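Long-range contacts in CalS13 (Micromonospora echinospora, PDB 4ZAS), which probably acts as a pyridoxal phosphate-dependent sugar aminotransferase of the DegT/DnrJ/EryC1 family and binds dTDP-4-keto-6-deoxyglucose: residues 164-169 with 321-327; 311-315 with 328-333. All blocks are in the same frame, centred on the assembly; numbering follows the deposited sequence.

Overall arrangement
The two contacts are interleaved along the chain: 164-169, 311-315, 321-327 and 328-333 belong to them in turn, the last three carrying strands 312-313, 321-322 and 328-332. Their centres are about 16 Å apart, and they meet where Leu164 CD1 packs 3.5 Å from Pro329 CB. Interaction 1 lies deeper, with its centre about 10 Å from that of the chain, against about 22 Å for interaction 2. It is also closer to the ligand: the side chain of Trp326 comes within about 4 Å of the bound dTDP-4-keto-6-deoxyglucose, whereas that of Pro329 stays about 13 Å from it. Residues 321-327 bring the chain up to the sugar nucleotide at Trp326, and it then continues directly into strand 328-332, the middle strand of the sheet in interaction 2.

Interaction 1. Residues 164-169 with 321-327; sequences LGYPVD and REPAFWM
Arg321 reaches across the loop 164-169 with its CD over one face of the Tyr166 ring, 4.1 Å from the centroid, a CH-pi contact. A bend at chi3 (67°) turns the guanidinium toward the loop, its plane 34° from that of the ring. NH1 makes a weak hydrogen bond to Pro167 O (2.9 Å), while NH2 forms a long salt bridge with Asp169 OD2 (3.4 Å), the carboxylate oxygen lying at the guanidinium edge. Asp169 turns its other oxygen, OD1, to the N of Arg172 and so caps the helix that follows. Tyr166 CG stands anti to the backbone N (chi1 -177°), which lays the ring alongside Pro323, with CD1 3.5 Å from Pro323 CG; its hydroxyl is held by Glu316. Further along, Ala324 N bonds to Gly165 O from above the carbonyl plane, and Trp326 N to Leu164 O (3.1 Å). Water 1 links the same Leu164 O to Phe325 N. A beta carbon on Gly165 would run into Ala324 CB. Leu164 CD2 meets the Met327 methyl CE, the two side chains crossing at about a right angle. The loop after strand 155-161 of the large mixed sheet, the core of the fold type I PLP-dependent aminotransferase large domain, is thereby joined to the segment leading past Trp326, whose side chain borders the sugar-nucleotide pocket.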
ATOM      1  N   LEU A 164      14.123 -17.675  -4.742  1.00 44.01           N
ATOM      2  CA  LEU A 164      14.043 -18.011  -6.169  1.00 37.51           C
ATOM      3  C   LEU A 164      12.950 -19.017  -6.497  1.00 38.98           C
ATOM      4  O   LEU A 164      12.875 -19.507  -7.616  1.00 43.66           O
ATOM      5  CB  LEU A 164      15.389 -18.532  -6.655  1.00 34.10           C
ATOM      6  CG  LEU A 164      16.495 -17.528  -6.352  1.00 35.12           C
ATOM      7  CD1 LEU A 164      17.835 -18.098  -6.720  1.00 32.49           C
ATOM      8  CD2 LEU A 164      16.234 -16.206  -7.084  1.00 30.56           C
ATOM      9  N   GLY A 165      12.082 -19.302  -5.534  1.00 38.90           N
ATOM     10  CA  GLY A 165      11.044 -20.300  -5.733  1.00 31.27           C
ATOM     11  C   GLY A 165      11.495 -21.720  -5.433  1.00 36.67           C
ATOM     12  O   GLY A 165      10.836 -22.691  -5.829  1.00 37.55           O
ATOM     13  N   TYR A 166      12.625 -21.857  -4.743  1.00 36.60           N
ATOM     14  CA  TYR A 166      13.055 -23.165  -4.265  1.00 44.11           C
ATOM     15  C   TYR A 166      12.476 -23.364  -2.874  1.00 42.56           C
ATOM     16  O   TYR A 166      12.809 -22.633  -1.947  1.00 45.93           O
ATOM     17  CB  TYR A 166      14.601 -23.323  -4.253  1.00 40.77           C
ATOM     18  CG  TYR A 166      15.042 -24.710  -3.831  1.00 33.97           C
ATOM     19  CD1 TYR A 166      15.212 -25.733  -4.766  1.00 35.66           C
ATOM     20  CD2 TYR A 166      15.255 -25.015  -2.492  1.00 31.47           C
ATOM     21  CE1 TYR A 166      15.608 -27.023  -4.376  1.00 41.98           C
ATOM     22  CE2 TYR A 166      15.652 -26.299  -2.095  1.00 43.36           C
ATOM     23  CZ  TYR A 166      15.824 -27.300  -3.039  1.00 47.97           C
ATOM     24  OH  TYR A 166      16.207 -28.564  -2.634  1.00 51.64           O
ATOM     25  N   PRO A 167      11.587 -24.336  -2.735  1.00 29.30           N
ATOM     26  CA  PRO A 167      10.871 -24.543  -1.471  1.00 37.59           C
ATOM     27  C   PRO A 167      11.728 -24.909  -0.262  1.00 41.89           C
ATOM     28  O   PRO A 167      12.517 -25.850  -0.296  1.00 42.99           O
ATOM     29  CB  PRO A 167       9.922 -25.697  -1.793  1.00 32.32           C
ATOM     30  CG  PRO A 167       9.726 -25.613  -3.287  1.00 39.37           C
ATOM     31  CD  PRO A 167      11.067 -25.179  -3.825  1.00 38.81           C
ATOM     32  N   VAL A 168      11.533 -24.164   0.819  1.00 41.04           N
ATOM     33  CA  VAL A 168      12.014 -24.565   2.137  1.00 41.42           C
ATOM     34  C   VAL A 168      11.485 -25.963   2.486  1.00 42.59           C
ATOM     35  O   VAL A 168      10.387 -26.337   2.064  1.00 38.76           O
ATOM     36  CB  VAL A 168      11.576 -23.528   3.176  1.00 39.54           C
ATOM     37  CG1 VAL A 168      11.888 -23.990   4.595  1.00 38.44           C
ATOM     38  CG2 VAL A 168      12.240 -22.185   2.864  1.00 40.80           C
ATOM     39  N   ASP A 169      12.262 -26.759   3.213  1.00 45.85           N
ATOM     40  CA  ASP A 169      11.749 -28.043   3.684  1.00 42.88           C
ATOM     41  C   ASP A 169      10.688 -27.802   4.743  1.00 40.90           C
ATOM     42  O   ASP A 169      11.010 -27.701   5.918  1.00 42.43           O
ATOM     43  CB  ASP A 169      12.854 -28.912   4.277  1.00 46.67           C
ATOM     44  CG  ASP A 169      12.403 -30.337   4.497  1.00 55.79           C
ATOM     45  OD1 ASP A 169      11.544 -30.568   5.374  1.00 58.78           O
ATOM     46  OD2 ASP A 169      12.921 -31.234   3.799  1.00 61.61           O
ATOM     47  N   ARG A 321      10.389 -31.953  -4.407  1.00 43.86           N
ATOM     48  CA  ARG A 321       9.842 -30.617  -4.640  1.00 46.00           C
ATOM     49  C   ARG A 321      10.169 -30.178  -6.047  1.00 47.22           C
ATOM     50  O   ARG A 321      11.108 -30.662  -6.645  1.00 52.67           O
ATOM     51  CB  ARG A 321      10.380 -29.595  -3.633  1.00 41.16           C
ATOM     52  CG  ARG A 321      11.821 -29.185  -3.841  1.00 42.06           C
ATOM     53  CD  ARG A 321      12.416 -28.675  -2.548  1.00 39.97           C
ATOM     54  NE  ARG A 321      12.506 -29.773  -1.595  1.00 49.10           N
ATOM     55  CZ  ARG A 321      13.057 -29.678  -0.393  1.00 50.10           C
ATOM     56  NH1 ARG A 321      13.561 -28.523  -0.006  1.00 43.02           N
ATOM     57  NH2 ARG A 321      13.119 -30.741   0.414  1.00 48.75           N
ATOM     58  N   GLU A 322       9.369 -29.262  -6.570  1.00 53.02           N
ATOM     59  CA  GLU A 322       9.520 -28.770  -7.931  1.00 54.18           C
ATOM     60  C   GLU A 322       9.663 -27.255  -7.936  1.00 50.02           C
ATOM     61  O   GLU A 322       8.670 -26.532  -7.903  1.00 53.36           O
ATOM     62  CB  GLU A 322       8.331 -29.196  -8.772  1.00 65.61           C
ATOM     63  CG  GLU A 322       8.692 -29.781 -10.103  1.00 84.28           C
ATOM     64  CD  GLU A 322       7.471 -30.296 -10.820  1.00 96.88           C
ATOM     65  OE1 GLU A 322       6.385 -30.327 -10.194  1.00 95.33           O
ATOM     66  OE2 GLU A 322       7.592 -30.645 -12.011  1.00106.68           O
ATOM     67  N   PRO A 323      10.908 -26.773  -7.953  1.00 47.12           N
ATOM     68  CA  PRO A 323      11.238 -25.348  -7.873  1.00 44.50           C
ATOM     69  C   PRO A 323      10.698 -24.538  -9.039  1.00 46.67           C
ATOM     70  O   PRO A 323      10.431 -25.093 -10.107  1.00 42.07           O
ATOM     71  CB  PRO A 323      12.765 -25.342  -7.872  1.00 38.92           C
ATOM     72  CG  PRO A 323      13.143 -26.678  -7.390  1.00 40.37           C
ATOM     73  CD  PRO A 323      12.110 -27.620  -7.897  1.00 44.46           C
ATOM     74  N   ALA A 324      10.540 -23.233  -8.821  1.00 46.80           N
ATOM     75  CA  ALA A 324       9.980 -22.338  -9.833  1.00 43.61           C
ATOM     76  C   ALA A 324      11.062 -21.658 -10.645  1.00 45.85           C
ATOM     77  O   ALA A 324      10.786 -21.144 -11.725  1.00 54.88           O
ATOM     78  CB  ALA A 324       9.075 -21.280  -9.186  1.00 34.26           C
ATOM     79  N   PHE A 325      12.274 -21.607 -10.096  1.00 44.49           N
ATOM     80  CA  PHE A 325      13.422 -21.022 -10.785  1.00 39.48           C
ATOM     81  C   PHE A 325      13.129 -19.652 -11.393  1.00 45.92           C
ATOM     82  O   PHE A 325      13.267 -19.464 -12.598  1.00 50.90           O
ATOM     83  CB  PHE A 325      13.922 -21.972 -11.875  1.00 37.43           C
ATOM     84  CG  PHE A 325      14.541 -23.237 -11.338  1.00 39.66           C
ATOM     85  CD1 PHE A 325      15.809 -23.214 -10.787  1.00 41.99           C
ATOM     86  CD2 PHE A 325      13.862 -24.440 -11.400  1.00 35.99           C
ATOM     87  CE1 PHE A 325      16.384 -24.362 -10.302  1.00 50.18           C
ATOM     88  CE2 PHE A 325      14.430 -25.592 -10.912  1.00 45.26           C
ATOM     89  CZ  PHE A 325      15.695 -25.554 -10.365  1.00 52.20           C
ATOM     90  N   TRP A 326      12.723 -18.702 -10.556  1.00 43.83           N
ATOM     91  CA  TRP A 326      12.450 -17.333 -10.999  1.00 41.38           C
ATOM     92  C   TRP A 326      13.700 -16.708 -11.604  1.00 45.68           C
ATOM     93  O   TRP A 326      13.633 -15.940 -12.576  1.00 45.70           O
ATOM     94  CB  TRP A 326      11.954 -16.480  -9.832  1.00 34.17           C
ATOM     95  CG  TRP A 326      11.516 -15.118 -10.249  1.00 39.90           C
ATOM     96  CD1 TRP A 326      10.629 -14.810 -11.244  1.00 41.25           C
ATOM     97  CD2 TRP A 326      11.934 -13.872  -9.685  1.00 38.10           C
ATOM     98  NE1 TRP A 326      10.463 -13.451 -11.322  1.00 43.44           N
ATOM     99  CE2 TRP A 326      11.253 -12.851 -10.374  1.00 40.88           C
ATOM    100  CE3 TRP A 326      12.807 -13.520  -8.656  1.00 40.06           C
ATOM    101  CZ2 TRP A 326      11.430 -11.504 -10.076  1.00 39.82           C
ATOM    102  CZ3 TRP A 326      12.977 -12.171  -8.357  1.00 43.01           C
ATOM    103  CH2 TRP A 326      12.295 -11.187  -9.065  1.00 41.95           C
ATOM    104  N   MET A 327      14.826 -16.990 -10.950  1.00 45.26           N
ATOM    105  CA  MET A 327      16.154 -16.727 -11.475  1.00 45.41           C
ATOM    106  C   MET A 327      16.966 -17.990 -11.227  1.00 44.60           C
ATOM    107  O   MET A 327      16.540 -18.845 -10.476  1.00 43.36           O
ATOM    108  CB  MET A 327      16.779 -15.503 -10.801  1.00 40.51           C
ATOM    109  CG  MET A 327      16.081 -14.210 -11.155  1.00 42.30           C
ATOM    110  SD  MET A 327      16.731 -12.753 -10.313  1.00 48.91           S
ATOM    111  CE  MET A 327      16.304 -13.129  -8.637  1.00 55.94           C
TER
HETATM  112  O   HOH W   1      13.777 -22.119  -7.822  1.00 48.96           O

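Interaction 2. Residues 311-315 with 328-333; sequences GVEQT and YPLKVR
Gln314 runs alongside the Leu330 side chain, pointing the same way, its CG 4.1 Å from Leu330 CD2, and carries its amide on to the end of Tyr328. There OE1 sits at the edge of the phenol, 3.1 Å from Tyr328 OH, with amide and ring planes 67° apart. Asp303 takes part at both ends of this pair, its OD1 hydrogen-bonded to the tyrosine hydroxyl and its backbone O more weakly to Gln314 NE2. With an alanine here in place of the glutamine, Leu330 CD2 would probably lose part of its cover and Tyr328 OH its amide neighbour, though Asp303 would remain. Leu330 also receives Val312: CG1, anti to the backbone N (chi1 170°), comes 3.6 Å from Leu330 CD2, and Ile400 of helix 390-401 packs on both residues. Strand 312-313 is an outer strand of a three-stranded antiparallel sheet, with 328-332 in the middle and 379-382 beyond it. Glu313 and Lys331 form a hydrogen-bonded pair, with Glu313 N to Lys331 O at 2.8 Å and the nearly straight return bond from Lys331 N to Glu313 O at 2.7 Å. Val312 and Val332 make the adjoining non-hydrogen-bonded pair. On the face of Glu313 and Lys331, Glu313 OE1 stays 4.1 Å from Lys331 NZ, beyond a salt bridge; the carboxylate pairs with Arg378, and the ammonium bonds to Pro137 O. Past the bridged pairs, water 2 joins Thr315 N to Pro329 O, while Thr315 OG1 rests 3.6 Å from CG of the Pro329 ring.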
ATOM      1  N   GLY A 311      34.777 -23.539 -10.270  1.00 60.97           N
ATOM      2  CA  GLY A 311      34.445 -22.206  -9.806  1.00 62.26           C
ATOM      3  C   GLY A 311      32.962 -21.891  -9.815  1.00 59.85           C
ATOM      4  O   GLY A 311      32.547 -20.772  -9.517  1.00 65.46           O
ATOM      5  N   VAL A 312      32.165 -22.880 -10.192  1.00 58.24           N
ATOM      6  CA  VAL A 312      30.718 -22.727 -10.259  1.00 59.95           C
ATOM      7  C   VAL A 312      30.074 -23.789  -9.389  1.00 56.73           C
ATOM      8  O   VAL A 312      30.193 -24.976  -9.678  1.00 55.74           O
ATOM      9  CB  VAL A 312      30.201 -22.822 -11.703  1.00 54.86           C
ATOM     10  CG1 VAL A 312      28.697 -22.914 -11.705  1.00 48.76           C
ATOM     11  CG2 VAL A 312      30.675 -21.646 -12.507  1.00 47.70           C
ATOM     12  N   GLU A 313      29.474 -23.376  -8.281  1.00 53.82           N
ATOM     13  CA  GLU A 313      28.776 -24.325  -7.428  1.00 51.03           C
ATOM     14  C   GLU A 313      27.291 -24.088  -7.543  1.00 48.79           C
ATOM     15  O   GLU A 313      26.833 -22.954  -7.392  1.00 53.24           O
ATOM     16  CB  GLU A 313      29.230 -24.209  -5.970  1.00 55.88           C
ATOM     17  CG  GLU A 313      30.732 -24.393  -5.810  1.00 63.92           C
ATOM     18  CD  GLU A 313      31.168 -24.624  -4.376  1.00 61.92           C
ATOM     19  OE1 GLU A 313      30.295 -24.709  -3.478  1.00 51.31           O
ATOM     20  OE2 GLU A 313      32.398 -24.706  -4.161  1.00 62.50           O
ATOM     21  N   GLN A 314      26.534 -25.150  -7.793  1.00 48.87           N
ATOM     22  CA  GLN A 314      25.089 -25.018  -7.961  1.00 50.62           C
ATOM     23  C   GLN A 314      24.414 -25.236  -6.608  1.00 53.05           C
ATOM     24  O   GLN A 314      25.059 -25.673  -5.647  1.00 54.81           O
ATOM     25  CB  GLN A 314      24.564 -26.022  -8.992  1.00 47.36           C
ATOM     26  CG  GLN A 314      25.229 -25.920 -10.370  1.00 55.69           C
ATOM     27  CD  GLN A 314      24.640 -26.879 -11.397  1.00 67.13           C
ATOM     28  OE1 GLN A 314      23.526 -27.374 -11.247  1.00 82.45           O
ATOM     29  NE2 GLN A 314      25.409 -27.179 -12.417  1.00 64.09           N
ATOM     30  N   THR A 315      23.121 -24.940  -6.557  1.00 50.10           N
ATOM     31  CA  THR A 315      22.288 -25.071  -5.367  1.00 49.46           C
ATOM     32  C   THR A 315      21.764 -26.502  -5.250  1.00 52.95           C
ATOM     33  O   THR A 315      21.658 -27.209  -6.253  1.00 56.84           O
ATOM     34  CB  THR A 315      21.101 -24.070  -5.419  1.00 56.29           C
ATOM     35  OG1 THR A 315      21.565 -22.759  -5.076  1.00 51.96           O
ATOM     36  CG2 THR A 315      19.979 -24.456  -4.450  1.00 70.40           C
ATOM     37  N   TYR A 328      18.117 -18.136 -11.870  1.00 47.20           N
ATOM     38  CA  TYR A 328      18.956 -19.306 -11.629  1.00 43.12           C
ATOM     39  C   TYR A 328      20.174 -18.911 -10.779  1.00 45.59           C
ATOM     40  O   TYR A 328      20.941 -18.024 -11.169  1.00 43.48           O
ATOM     41  CB  TYR A 328      19.404 -19.936 -12.952  1.00 47.77           C
ATOM     42  CG  TYR A 328      20.071 -21.279 -12.782  1.00 42.11           C
ATOM     43  CD1 TYR A 328      21.426 -21.372 -12.531  1.00 43.06           C
ATOM     44  CD2 TYR A 328      19.336 -22.449 -12.848  1.00 39.08           C
ATOM     45  CE1 TYR A 328      22.037 -22.590 -12.362  1.00 46.99           C
ATOM     46  CE2 TYR A 328      19.934 -23.675 -12.674  1.00 50.27           C
ATOM     47  CZ  TYR A 328      21.286 -23.747 -12.435  1.00 52.34           C
ATOM     48  OH  TYR A 328      21.883 -24.981 -12.281  1.00 50.30           O
ATOM     49  N   PRO A 329      20.338 -19.554  -9.609  1.00 42.43           N
ATOM     50  CA  PRO A 329      21.411 -19.301  -8.641  1.00 38.30           C
ATOM     51  C   PRO A 329      22.716 -20.054  -8.947  1.00 50.00           C
ATOM     52  O   PRO A 329      22.666 -21.197  -9.413  1.00 54.52           O
ATOM     53  CB  PRO A 329      20.818 -19.811  -7.331  1.00 37.83           C
ATOM     54  CG  PRO A 329      19.966 -20.923  -7.747  1.00 41.41           C
ATOM     55  CD  PRO A 329      19.389 -20.553  -9.094  1.00 46.44           C
ATOM     56  N   LEU A 330      23.854 -19.400  -8.701  1.00 45.43           N
ATOM     57  CA  LEU A 330      25.165 -20.030  -8.706  1.00 44.50           C
ATOM     58  C   LEU A 330      25.982 -19.475  -7.540  1.00 50.08           C
ATOM     59  O   LEU A 330      25.749 -18.350  -7.104  1.00 44.62           O
ATOM     60  CB  LEU A 330      25.912 -19.769 -10.014  1.00 47.17           C
ATOM     61  CG  LEU A 330      25.398 -20.417 -11.293  1.00 49.22           C
ATOM     62  CD1 LEU A 330      26.311 -20.038 -12.463  1.00 45.27           C
ATOM     63  CD2 LEU A 330      25.280 -21.930 -11.120  1.00 53.85           C
ATOM     64  N   LYS A 331      26.924 -20.251  -7.019  1.00 52.25           N
ATOM     65  CA  LYS A 331      27.919 -19.668  -6.126  1.00 50.99           C
ATOM     66  C   LYS A 331      29.282 -19.721  -6.813  1.00 53.02           C
ATOM     67  O   LYS A 331      29.792 -20.805  -7.105  1.00 64.19           O
ATOM     68  CB  LYS A 331      27.932 -20.378  -4.779  1.00 47.59           C
ATOM     69  CG  LYS A 331      26.614 -20.268  -4.048  1.00 41.51           C
ATOM     70  CD  LYS A 331      26.584 -21.157  -2.842  1.00 45.13           C
ATOM     71  CE  LYS A 331      26.428 -22.618  -3.257  1.00 50.43           C
ATOM     72  NZ  LYS A 331      26.583 -23.552  -2.103  1.00 54.94           N
ATOM     73  N   VAL A 332      29.870 -18.557  -7.072  1.00 43.59           N
ATOM     74  CA  VAL A 332      31.061 -18.477  -7.914  1.00 45.48           C
ATOM     75  C   VAL A 332      32.244 -17.818  -7.222  1.00 48.87           C
ATOM     76  O   VAL A 332      32.071 -16.887  -6.443  1.00 63.40           O
ATOM     77  CB  VAL A 332      30.754 -17.705  -9.218  1.00 55.73           C
ATOM     78  CG1 VAL A 332      29.632 -18.373  -9.962  1.00 59.96           C
ATOM     79  CG2 VAL A 332      30.360 -16.262  -8.926  1.00 51.88           C
ATOM     80  N   ARG A 333      33.446 -18.312  -7.501  1.00 56.41           N
ATOM     81  CA  ARG A 333      34.678 -17.621  -7.125  1.00 61.02           C
ATOM     82  C   ARG A 333      34.765 -16.325  -7.932  1.00 58.60           C
ATOM     83  O   ARG A 333      34.284 -16.274  -9.064  1.00 58.65           O
ATOM     84  CB  ARG A 333      35.915 -18.499  -7.377  1.00 70.98           C
ATOM     85  CG  ARG A 333      36.176 -18.776  -8.861  1.00 77.38           C
ATOM     86  CD  ARG A 333      37.594 -19.284  -9.225  1.00 73.36           C
ATOM     87  NE  ARG A 333      37.669 -19.404 -10.681  1.00 77.75           N
ATOM     88  CZ  ARG A 333      37.945 -18.384 -11.505  1.00 81.21           C
ATOM     89  NH1 ARG A 333      38.209 -17.172 -11.022  1.00 68.12           N
ATOM     90  NH2 ARG A 333      37.964 -18.570 -12.820  1.00 87.52           N
TER
HETATM   91  O   HOH W   2      21.756 -24.013  -8.867  1.00 36.56           O